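Local coordinates for tyrosine--tRNA ligase (Archaeoglobus fulgidus, PDB 2CYB), which probably attaches tyrosine to tRNA(Tyr) in two steps, first activating the amino acid with ATP and then passing it to the acceptor end of the tRNA, at residues R119-D124 with A163-H168; R139-V144 with I157-Q162; G176-R181 with T204-G209. All coordinates share one frame; numbering follows the deposited sequence.

Contact 1. Residues R119-D124 with A163-H168. With TYR (tyrosine), chain C.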
loop_
_atom_site.group_PDB
_atom_site.type_symbol
_atom_site.label_atom_id
_atom_site.label_comp_id
_atom_site.label_asym_id
_atom_site.label_seq_id
_atom_site.Cartn_x
_atom_site.Cartn_y
_atom_site.Cartn_z
ATOM N N ARG A 119 6.244 -14.515 1.178
ATOM C CA ARG A 119 7.330 -13.639 0.755
ATOM C C ARG A 119 7.325 -13.303 -0.733
ATOM O O ARG A 119 7.543 -12.151 -1.114
ATOM C CB ARG A 119 8.683 -14.252 1.113
ATOM C CG ARG A 119 9.860 -13.375 0.709
ATOM C CD ARG A 119 11.111 -14.195 0.463
ATOM N NE ARG A 119 12.242 -13.349 0.098
ATOM C CZ ARG A 119 12.876 -12.548 0.948
ATOM N NH1 ARG A 119 13.895 -11.809 0.531
ATOM N NH2 ARG A 119 12.497 -12.497 2.218
ATOM N N ASP A 120 7.099 -14.305 -1.578
ATOM C CA ASP A 120 7.082 -14.061 -3.016
ATOM C C ASP A 120 5.926 -13.159 -3.430
ATOM O O ASP A 120 6.071 -12.314 -4.316
ATOM C CB ASP A 120 6.994 -15.376 -3.792
ATOM C CG ASP A 120 8.348 -16.031 -3.979
ATOM O OD1 ASP A 120 8.410 -17.088 -4.641
ATOM O OD2 ASP A 120 9.349 -15.485 -3.468
ATOM N N TYR A 121 4.778 -13.339 -2.793
ATOM C CA TYR A 121 3.619 -12.517 -3.134
ATOM C C TYR A 121 3.796 -11.075 -2.655
ATOM O O TYR A 121 3.511 -10.133 -3.392
ATOM C CB TYR A 121 2.353 -13.094 -2.519
ATOM C CG TYR A 121 1.098 -12.360 -2.939
ATOM C CD1 TYR A 121 0.381 -12.746 -4.075
ATOM C CD2 TYR A 121 0.619 -11.289 -2.186
ATOM C CE1 TYR A 121 -0.800 -12.083 -4.443
ATOM C CE2 TYR A 121 -0.556 -10.613 -2.550
ATOM C CZ TYR A 121 -1.259 -11.018 -3.670
ATOM O OH TYR A 121 -2.439 -10.373 -3.983
ATOM N N VAL A 122 4.271 -10.896 -1.429
ATOM C CA VAL A 122 4.459 -9.539 -0.921
ATOM C C VAL A 122 5.504 -8.787 -1.737
ATOM O O VAL A 122 5.351 -7.599 -2.017
ATOM C CB VAL A 122 4.861 -9.538 0.571
ATOM C CG1 VAL A 122 3.748 -10.148 1.400
ATOM C CG2 VAL A 122 6.153 -10.298 0.772
ATOM N N LEU A 123 6.561 -9.477 -2.144
ATOM C CA LEU A 123 7.581 -8.822 -2.939
ATOM C C LEU A 123 6.966 -8.353 -4.261
ATOM O O LEU A 123 7.283 -7.258 -4.746
ATOM C CB LEU A 123 8.750 -9.780 -3.178
ATOM C CG LEU A 123 10.152 -9.208 -3.400
ATOM C CD1 LEU A 123 10.326 -7.840 -2.746
ATOM C CD2 LEU A 123 11.146 -10.200 -2.807
ATOM N N ASP A 124 6.077 -9.162 -4.840
ATOM C CA ASP A 124 5.425 -8.773 -6.091
ATOM C C ASP A 124 4.552 -7.537 -5.877
ATOM O O ASP A 124 4.456 -6.673 -6.758
ATOM C CB ASP A 124 4.562 -9.913 -6.634
ATOM C CG ASP A 124 5.356 -10.893 -7.473
ATOM O OD1 ASP A 124 4.834 -11.993 -7.734
ATOM O OD2 ASP A 124 6.490 -10.558 -7.875
ATOM N N ALA A 163 -4.728 -7.845 -9.101
ATOM C CA ALA A 163 -4.005 -8.142 -10.332
ATOM C C ALA A 163 -3.037 -9.294 -10.079
ATOM O O ALA A 163 -2.932 -10.209 -10.894
ATOM C CB ALA A 163 -3.248 -6.912 -10.817
ATOM N N LEU A 164 -2.339 -9.259 -8.947
ATOM C CA LEU A 164 -1.401 -10.330 -8.622
ATOM C C LEU A 164 -2.076 -11.662 -8.344
ATOM O O LEU A 164 -1.456 -12.717 -8.519
ATOM C CB LEU A 164 -0.524 -9.941 -7.433
ATOM C CG LEU A 164 0.579 -8.943 -7.788
ATOM C CD1 LEU A 164 1.253 -8.441 -6.505
ATOM C CD2 LEU A 164 1.593 -9.620 -8.728
ATOM N N ASP A 165 -3.334 -11.634 -7.910
ATOM C CA ASP A 165 -4.043 -12.886 -7.649
ATOM C C ASP A 165 -4.156 -13.683 -8.944
ATOM O O ASP A 165 -4.080 -14.907 -8.930
ATOM C CB ASP A 165 -5.451 -12.621 -7.108
ATOM C CG ASP A 165 -5.438 -12.086 -5.704
ATOM O OD1 ASP A 165 -6.423 -11.423 -5.330
ATOM O OD2 ASP A 165 -4.454 -12.338 -4.971
ATOM N N ILE A 166 -4.338 -12.981 -10.060
ATOM C CA ILE A 166 -4.464 -13.633 -11.358
ATOM C C ILE A 166 -3.202 -14.451 -11.652
ATOM O O ILE A 166 -3.277 -15.627 -12.016
ATOM C CB ILE A 166 -4.679 -12.589 -12.484
ATOM C CG1 ILE A 166 -6.035 -11.892 -12.293
ATOM C CG2 ILE A 166 -4.621 -13.269 -13.846
ATOM C CD1 ILE A 166 -6.218 -10.670 -13.165
ATOM N N ALA A 167 -2.044 -13.830 -11.463
ATOM C CA ALA A 167 -0.771 -14.505 -11.713
ATOM C C ALA A 167 -0.472 -15.619 -10.716
ATOM O O ALA A 167 -0.084 -16.720 -11.104
ATOM C CB ALA A 167 0.360 -13.496 -11.696
ATOM N N HIS A 168 -0.648 -15.339 -9.430
ATOM C CA HIS A 168 -0.351 -16.339 -8.414
ATOM C C HIS A 168 -1.295 -17.535 -8.368
ATOM O O HIS A 168 -0.930 -18.584 -7.837
ATOM C CB HIS A 168 -0.240 -15.668 -7.044
ATOM C CG HIS A 168 1.033 -14.898 -6.865
ATOM N ND1 HIS A 168 2.069 -15.347 -6.078
ATOM C CD2 HIS A 168 1.458 -13.739 -7.423
ATOM C CE1 HIS A 168 3.081 -14.499 -6.157
ATOM N NE2 HIS A 168 2.735 -13.514 -6.969
HETATM N N TYR C . -12.692 -6.668 -6.558
HETATM C CA TYR C . -13.713 -7.743 -6.508
HETATM C C TYR C . -15.091 -7.176 -6.174
HETATM O O TYR C . -16.043 -7.970 -6.099
HETATM C CB TYR C . -13.295 -8.794 -5.475
HETATM C CG TYR C . -11.992 -9.457 -5.854
HETATM C CD1 TYR C . -10.895 -9.449 -4.991
HETATM C CD2 TYR C . -11.860 -10.094 -7.094
HETATM C CE1 TYR C . -9.689 -10.071 -5.358
HETATM C CE2 TYR C . -10.678 -10.708 -7.466
HETATM C CZ TYR C . -9.595 -10.698 -6.597
HETATM O OH TYR C . -8.436 -11.330 -6.972
HETATM O OXT TYR C . -15.203 -5.943 -6.009
#

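Contact 2. Residues R139-V144 with I157-Q162. With TYR (tyrosine), chain C.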
loop_
_atom_site.group_PDB
_atom_site.type_symbol
_atom_site.label_atom_id
_atom_site.label_comp_id
_atom_site.label_asym_id
_atom_site.label_seq_id
_atom_site.Cartn_x
_atom_site.Cartn_y
_atom_site.Cartn_z
ATOM N N ARG A 139 -7.952 5.449 -9.627
ATOM C CA ARG A 139 -9.004 5.394 -10.637
ATOM C C ARG A 139 -9.557 3.983 -10.844
ATOM O O ARG A 139 -10.747 3.814 -11.110
ATOM C CB ARG A 139 -8.512 5.981 -11.971
ATOM C CG ARG A 139 -8.327 7.494 -11.915
ATOM C CD ARG A 139 -8.041 8.131 -13.277
ATOM N NE ARG A 139 -6.613 8.268 -13.562
ATOM C CZ ARG A 139 -5.885 7.373 -14.224
ATOM N NH1 ARG A 139 -4.591 7.593 -14.428
ATOM N NH2 ARG A 139 -6.447 6.267 -14.697
ATOM N N SER A 140 -8.713 2.965 -10.702
ATOM C CA SER A 140 -9.185 1.597 -10.886
ATOM C C SER A 140 -10.177 1.214 -9.791
ATOM O O SER A 140 -11.025 0.338 -9.978
ATOM C CB SER A 140 -8.002 0.615 -10.867
ATOM O OG SER A 140 -7.539 0.390 -9.540
ATOM N N MET A 141 -10.086 1.892 -8.651
ATOM C CA MET A 141 -10.943 1.588 -7.512
ATOM C C MET A 141 -12.206 2.434 -7.391
ATOM O O MET A 141 -12.964 2.269 -6.440
ATOM C CB MET A 141 -10.137 1.720 -6.219
ATOM C CG MET A 141 -9.050 0.662 -6.054
ATOM S SD MET A 141 -9.798 -0.933 -5.841
ATOM C CE MET A 141 -10.473 -0.744 -4.243
ATOM N N ASP A 142 -12.435 3.335 -8.341
ATOM C CA ASP A 142 -13.614 4.197 -8.276
ATOM C C ASP A 142 -14.938 3.475 -8.058
ATOM O O ASP A 142 -15.761 3.914 -7.259
ATOM C CB ASP A 142 -13.714 5.061 -9.534
ATOM C CG ASP A 142 -12.834 6.293 -9.461
ATOM O OD1 ASP A 142 -13.065 7.133 -8.564
ATOM O OD2 ASP A 142 -11.912 6.424 -10.293
ATOM N N GLU A 143 -15.143 2.370 -8.764
ATOM C CA GLU A 143 -16.385 1.617 -8.641
ATOM C C GLU A 143 -16.263 0.399 -7.722
ATOM O O GLU A 143 -17.188 -0.403 -7.626
ATOM C CB GLU A 143 -16.836 1.174 -10.034
ATOM C CG GLU A 143 -16.981 2.340 -11.014
ATOM C CD GLU A 143 -17.178 1.895 -12.450
ATOM O OE1 GLU A 143 -16.268 1.242 -13.004
ATOM O OE2 GLU A 143 -18.243 2.201 -13.025
ATOM N N VAL A 144 -15.134 0.274 -7.031
ATOM C CA VAL A 144 -14.905 -0.876 -6.155
ATOM C C VAL A 144 -14.717 -0.527 -4.680
ATOM O O VAL A 144 -15.211 -1.231 -3.794
ATOM C CB VAL A 144 -13.662 -1.666 -6.634
ATOM C CG1 VAL A 144 -13.417 -2.877 -5.734
ATOM C CG2 VAL A 144 -13.856 -2.094 -8.077
ATOM N N ILE A 157 -3.795 -0.338 -2.250
ATOM C CA ILE A 157 -2.986 -1.554 -2.347
ATOM C C ILE A 157 -3.865 -2.649 -2.975
ATOM O O ILE A 157 -3.390 -3.479 -3.748
ATOM C CB ILE A 157 -2.539 -2.035 -0.946
ATOM C CG1 ILE A 157 -1.567 -1.027 -0.333
ATOM C CG2 ILE A 157 -1.901 -3.419 -1.041
ATOM C CD1 ILE A 157 -1.279 -1.295 1.135
ATOM N N TYR A 158 -5.149 -2.618 -2.620
ATOM C CA TYR A 158 -6.183 -3.554 -3.084
ATOM C C TYR A 158 -6.122 -3.949 -4.580
ATOM O O TYR A 158 -6.066 -5.137 -4.907
ATOM C CB TYR A 158 -7.554 -2.946 -2.717
ATOM C CG TYR A 158 -8.794 -3.759 -3.011
ATOM C CD1 TYR A 158 -9.657 -4.155 -1.977
ATOM C CD2 TYR A 158 -9.157 -4.064 -4.322
ATOM C CE1 TYR A 158 -10.851 -4.826 -2.254
ATOM C CE2 TYR A 158 -10.338 -4.730 -4.606
ATOM C CZ TYR A 158 -11.178 -5.110 -3.577
ATOM O OH TYR A 158 -12.329 -5.796 -3.882
ATOM N N PRO A 159 -6.115 -2.969 -5.508
ATOM C CA PRO A 159 -6.063 -3.329 -6.933
ATOM C C PRO A 159 -4.799 -4.064 -7.352
ATOM O O PRO A 159 -4.844 -4.949 -8.198
ATOM C CB PRO A 159 -6.214 -1.981 -7.645
ATOM C CG PRO A 159 -5.559 -1.024 -6.672
ATOM C CD PRO A 159 -6.095 -1.505 -5.335
ATOM N N LEU A 160 -3.674 -3.694 -6.760
ATOM C CA LEU A 160 -2.416 -4.348 -7.081
ATOM C C LEU A 160 -2.490 -5.829 -6.712
ATOM O O LEU A 160 -2.043 -6.696 -7.466
ATOM C CB LEU A 160 -1.268 -3.690 -6.316
ATOM C CG LEU A 160 -1.194 -2.163 -6.389
ATOM C CD1 LEU A 160 0.050 -1.696 -5.642
ATOM C CD2 LEU A 160 -1.159 -1.704 -7.841
ATOM N N MET A 161 -3.064 -6.108 -5.549
ATOM C CA MET A 161 -3.190 -7.472 -5.074
ATOM C C MET A 161 -4.160 -8.270 -5.919
ATOM O O MET A 161 -3.949 -9.453 -6.137
ATOM C CB MET A 161 -3.621 -7.486 -3.609
ATOM C CG MET A 161 -2.489 -7.134 -2.655
ATOM S SD MET A 161 -3.037 -7.186 -0.943
ATOM C CE MET A 161 -3.631 -8.888 -0.799
ATOM N N GLN A 162 -5.231 -7.632 -6.382
ATOM C CA GLN A 162 -6.190 -8.330 -7.227
ATOM C C GLN A 162 -5.500 -8.756 -8.517
ATOM O O GLN A 162 -5.658 -9.890 -8.969
ATOM C CB GLN A 162 -7.384 -7.434 -7.561
ATOM C CG GLN A 162 -8.428 -8.141 -8.409
ATOM C CD GLN A 162 -9.749 -7.400 -8.429
ATOM O OE1 GLN A 162 -10.091 -6.700 -7.474
ATOM N NE2 GLN A 162 -10.509 -7.571 -9.505
HETATM N N TYR C . -12.692 -6.668 -6.558
HETATM C CA TYR C . -13.713 -7.743 -6.508
HETATM C C TYR C . -15.091 -7.176 -6.174
HETATM O O TYR C . -16.043 -7.970 -6.099
HETATM C CB TYR C . -13.295 -8.794 -5.475
HETATM C CG TYR C . -11.992 -9.457 -5.854
HETATM C CD1 TYR C . -10.895 -9.449 -4.991
HETATM C CD2 TYR C . -11.860 -10.094 -7.094
HETATM C CE1 TYR C . -9.689 -10.071 -5.358
HETATM C CE2 TYR C . -10.678 -10.708 -7.466
HETATM C CZ TYR C . -9.595 -10.698 -6.597
HETATM O OH TYR C . -8.436 -11.330 -6.972
HETATM O OXT TYR C . -15.203 -5.943 -6.009
#

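Contact 3. Residues G176-R181 with T204-G209. With TYR (tyrosine), chain C.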
loop_
_atom_site.group_PDB
_atom_site.type_symbol
_atom_site.label_atom_id
_atom_site.label_comp_id
_atom_site.label_asym_id
_atom_site.label_seq_id
_atom_site.Cartn_x
_atom_site.Cartn_y
_atom_site.Cartn_z
ATOM N N GLY A 176 -15.209 -11.280 -14.002
ATOM C CA GLY A 176 -15.704 -10.345 -13.007
ATOM C C GLY A 176 -16.700 -9.379 -13.608
ATOM O O GLY A 176 -16.862 -9.326 -14.828
ATOM N N GLY A 177 -17.385 -8.626 -12.756
ATOM C CA GLY A 177 -18.323 -7.654 -13.270
ATOM C C GLY A 177 -17.527 -6.615 -14.040
ATOM O O GLY A 177 -16.317 -6.475 -13.848
ATOM N N ILE A 178 -18.204 -5.883 -14.913
ATOM C CA ILE A 178 -17.563 -4.855 -15.715
ATOM C C ILE A 178 -16.964 -3.750 -14.831
ATOM O O ILE A 178 -16.142 -2.957 -15.290
ATOM C CB ILE A 178 -18.578 -4.249 -16.724
ATOM C CG1 ILE A 178 -17.862 -3.332 -17.711
ATOM C CG2 ILE A 178 -19.651 -3.489 -15.987
ATOM C CD1 ILE A 178 -17.125 -4.071 -18.799
ATOM N N ASP A 179 -17.368 -3.689 -13.564
ATOM C CA ASP A 179 -16.793 -2.677 -12.686
ATOM C C ASP A 179 -15.365 -3.044 -12.268
ATOM O O ASP A 179 -14.684 -2.257 -11.617
ATOM C CB ASP A 179 -17.678 -2.423 -11.459
ATOM C CG ASP A 179 -18.061 -3.686 -10.717
ATOM O OD1 ASP A 179 -17.709 -4.807 -11.148
ATOM O OD2 ASP A 179 -18.745 -3.543 -9.679
ATOM N N GLN A 180 -14.914 -4.228 -12.666
ATOM C CA GLN A 180 -13.548 -4.673 -12.356
ATOM C C GLN A 180 -12.658 -4.369 -13.566
ATOM O O GLN A 180 -11.461 -4.664 -13.557
ATOM C CB GLN A 180 -13.493 -6.189 -12.113
ATOM C CG GLN A 180 -14.472 -6.737 -11.080
ATOM C CD GLN A 180 -14.311 -6.079 -9.729
ATOM O OE1 GLN A 180 -13.220 -6.071 -9.157
ATOM N NE2 GLN A 180 -15.399 -5.520 -9.210
ATOM N N ARG A 181 -13.241 -3.770 -14.603
ATOM C CA ARG A 181 -12.502 -3.505 -15.838
ATOM C C ARG A 181 -11.176 -2.772 -15.699
ATOM O O ARG A 181 -10.169 -3.205 -16.261
ATOM C CB ARG A 181 -13.388 -2.758 -16.848
ATOM C CG ARG A 181 -12.826 -2.787 -18.267
ATOM C CD ARG A 181 -13.716 -2.067 -19.286
ATOM N NE ARG A 181 -13.277 -2.353 -20.653
ATOM C CZ ARG A 181 -12.076 -2.049 -21.138
ATOM N NH1 ARG A 181 -11.180 -1.437 -20.375
ATOM N NH2 ARG A 181 -11.763 -2.377 -22.384
ATOM N N THR A 204 -18.974 -9.417 -16.877
ATOM C CA THR A 204 -20.422 -9.572 -16.843
ATOM C C THR A 204 -21.029 -8.197 -16.583
ATOM O O THR A 204 -20.391 -7.321 -15.998
ATOM C CB THR A 204 -20.844 -10.529 -15.726
ATOM O OG1 THR A 204 -20.288 -10.082 -14.483
ATOM C CG2 THR A 204 -20.344 -11.936 -16.015
ATOM N N PRO A 205 -22.268 -7.979 -17.034
ATOM C CA PRO A 205 -22.879 -6.670 -16.800
ATOM C C PRO A 205 -23.211 -6.455 -15.329
ATOM O O PRO A 205 -23.329 -7.412 -14.565
ATOM C CB PRO A 205 -24.129 -6.711 -17.681
ATOM C CG PRO A 205 -24.489 -8.166 -17.693
ATOM C CD PRO A 205 -23.148 -8.848 -17.835
ATOM N N ILE A 206 -23.345 -5.199 -14.930
ATOM C CA ILE A 206 -23.694 -4.885 -13.548
ATOM C C ILE A 206 -25.221 -4.877 -13.439
ATOM O O ILE A 206 -25.893 -4.138 -14.151
ATOM C CB ILE A 206 -23.151 -3.502 -13.136
ATOM C CG1 ILE A 206 -21.621 -3.489 -13.240
ATOM C CG2 ILE A 206 -23.610 -3.165 -11.728
ATOM C CD1 ILE A 206 -20.933 -4.598 -12.469
ATOM N N LEU A 207 -25.762 -5.705 -12.553
ATOM C CA LEU A 207 -27.209 -5.794 -12.379
ATOM C C LEU A 207 -27.812 -4.597 -11.662
ATOM O O LEU A 207 -27.384 -4.243 -10.567
ATOM C CB LEU A 207 -27.572 -7.050 -11.591
ATOM C CG LEU A 207 -27.478 -8.408 -12.275
ATOM C CD1 LEU A 207 -27.865 -9.490 -11.269
ATOM C CD2 LEU A 207 -28.401 -8.445 -13.495
ATOM N N VAL A 208 -28.813 -3.973 -12.274
ATOM C CA VAL A 208 -29.464 -2.844 -11.630
ATOM C C VAL A 208 -30.336 -3.419 -10.523
ATOM O O VAL A 208 -30.706 -4.597 -10.560
ATOM C CB VAL A 208 -30.341 -2.048 -12.618
ATOM C CG1 VAL A 208 -29.499 -1.599 -13.798
ATOM C CG2 VAL A 208 -31.522 -2.895 -13.085
ATOM N N GLY A 209 -30.643 -2.599 -9.527
ATOM C CA GLY A 209 -31.474 -3.058 -8.429
ATOM C C GLY A 209 -32.933 -3.214 -8.822
ATOM O O GLY A 209 -33.348 -2.759 -9.885
HETATM N N TYR C . -12.692 -6.668 -6.558
HETATM C CA TYR C . -13.713 -7.743 -6.508
HETATM C C TYR C . -15.091 -7.176 -6.174
HETATM O O TYR C . -16.043 -7.970 -6.099
HETATM C CB TYR C . -13.295 -8.794 -5.475
HETATM C CG TYR C . -11.992 -9.457 -5.854
HETATM C CD1 TYR C . -10.895 -9.449 -4.991
HETATM C CD2 TYR C . -11.860 -10.094 -7.094
HETATM C CE1 TYR C . -9.689 -10.071 -5.358
HETATM C CE2 TYR C . -10.678 -10.708 -7.466
HETATM C CZ TYR C . -9.595 -10.698 -6.597
HETATM O OH TYR C . -8.436 -11.330 -6.972
HETATM O OXT TYR C . -15.203 -5.943 -6.009
#

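Contact 1. Residues R119-D124 with A163-H168
Tyr-121 and Asp-124 face Leu-164, Asp-165 and His-168 across two helix segments that run at 140° to each other, their axes 10.8 Å apart at closest approach. The His-168 ring takes part in two contacts at once. Its NE2 donates to Asp-124 OD1 at 2.7 Å, close to the ring plane and on the anti lone pair of the carboxylate oxygen. Tyr-196 OH also bonds this oxygen. On one ring face, the edge of Tyr-121 makes a T-shaped stack with planes at 72°, and Tyr-121 CD1 lies 3.6 Å from His-168 CG. With an alanine here, Asp-124 OD1 would probably keep Tyr-196 but lose its imidazole donor, and the edge of Tyr-121 would lose the face it packs on. Leu-164 lies one turn before His-168. The leucine CB meets Tyr-121 CE1 at 3.7 Å, and both its methyls press on Asp-124 CB. The Tyr-121 side chain reaches across because CG is anti to the backbone N (chi1 -175°). Its OH bonds the carbonyl O of Met-161, and also lies 3.0 Å from Asp-165 OD2. Gln-116 NE2 hydrogen-bonds that same OD2. The other oxygen, Asp-165 OD1, accepts a hydrogen bond from the hydroxyl OH of the bound tyrosine at 2.6 Å. The helix pair thus backs the phenol end of the amino-acid pocket in a class I synthetase, where Asp-165 binds the substrate hydroxyl.

Contact 2. Residues R139-V144 with I157-Q162
Met-141 lays its methyl over one face of the Tyr-158 ring, while Val-144 CG1 packs against the same side chain 3.6 Å from Tyr-158 OH. The methyl CE is 3.9 Å from the ring centroid, a CH-pi contact displaced toward the rim. The sulfur SD comes obliquely, 3.5 Å from Tyr-158 CD2, which makes this a Met-aromatic contact. Bends at chi2 and chi3 (-67° and -70°) fold the methionine back over the ring. The ring edge is turned to the substrate. The ammonium N of the bound tyrosine donates to Tyr-158 OH and to Gln-162 OE1, each at 2.8 Å. This is the amino-group end of the tyrosine pocket, in the Rossmann-fold catalytic domain of a class I synthetase. Val-144 CG1 also lies 3.6 Å from the carboxylate OXT of the ligand. Behind this shell, Pro-159 packs its CD on Met-141 CG at 3.7 Å. Its ring also meets Ser-140, whose OG is 3.3 Å from Pro-159 CB and hydrogen-bonds the carbonyl O of Ala-137. Farther out, Glu-40 OE1 hydrogen-bonds Tyr-158 OH, and His-74 stacks edge-to-face on the Tyr-158 ring. Ile-183 of helix 181-190 packs against Ser-140, Met-141 and Gln-162.

Contact 3. Residues G176-R181 with T204-G209
Gly-177 pairs with Thr-204 in a parallel beta bridge, at the C-terminal ends of two neighbouring strands of the Rossmann-fold sheet. Two backbone hydrogen bonds flank the bridge. Thr-204 N donates to Gly-176 O at 2.9 Å, and Ile-178 N donates to Thr-204 O at 2.8 Å. A CA-H...O contact from Gly-177 CA to the same Thr-204 O, 3.4 Å long, adds to them. Past the bridge the chains part. Residues 178-180 turn into a 3-10 segment, and 205-209 continue as loop.

Side-chain packing joins the chains beyond the sheet. The apolar part is Ile-178 CG2 on Ile-206 CG1 at 3.4 Å, tighter than usual for two carbons. Ile-206 CD1 reaches on to Asp-179, 3.5 Å from its CG, a van der Waals contact of a methyl with a carboxylate. The same methyl lies 4.1 Å from Gly-177 CA.

Polar side-chain bonds lead from here to the ligand. Gln-180 OE1 accepts a hydrogen bond from the ammonium N of the bound tyrosine at 2.7 Å and also one from Gln-162 NE2. A bend at chi2 (-57°) turns the amide toward the substrate. Its NE2 makes a weak bond to the ligand OXT. The same NE2 donates to Asp-179 OD1 at 3.1 Å, coming from above the carboxylate plane.

Each contact sends at least one residue to the bound tyrosine. Contact 1 supplies Asp-165 at the phenol end. Contacts 2 and 3 meet at the alpha-amino end, where Tyr-158, Gln-162 and Gln-180 share the ammonium group; Tyr-36 OH also hydrogen-bonds the ligand. Contacts 1 and 2 both use helix 154-168, have centres about 15 Å apart, and join where Tyr-121 OH lies 2.8 Å from Met-161 O. Contacts 2 and 3 are also about 15 Å apart between centres. They touch where Val-144 CG2 packs 3.6 Å from Asp-179 O. Contacts 1 and 3 do not touch; their nearest atoms are about 8 Å apart. Contacts 1 and 2 also reach the second subunit.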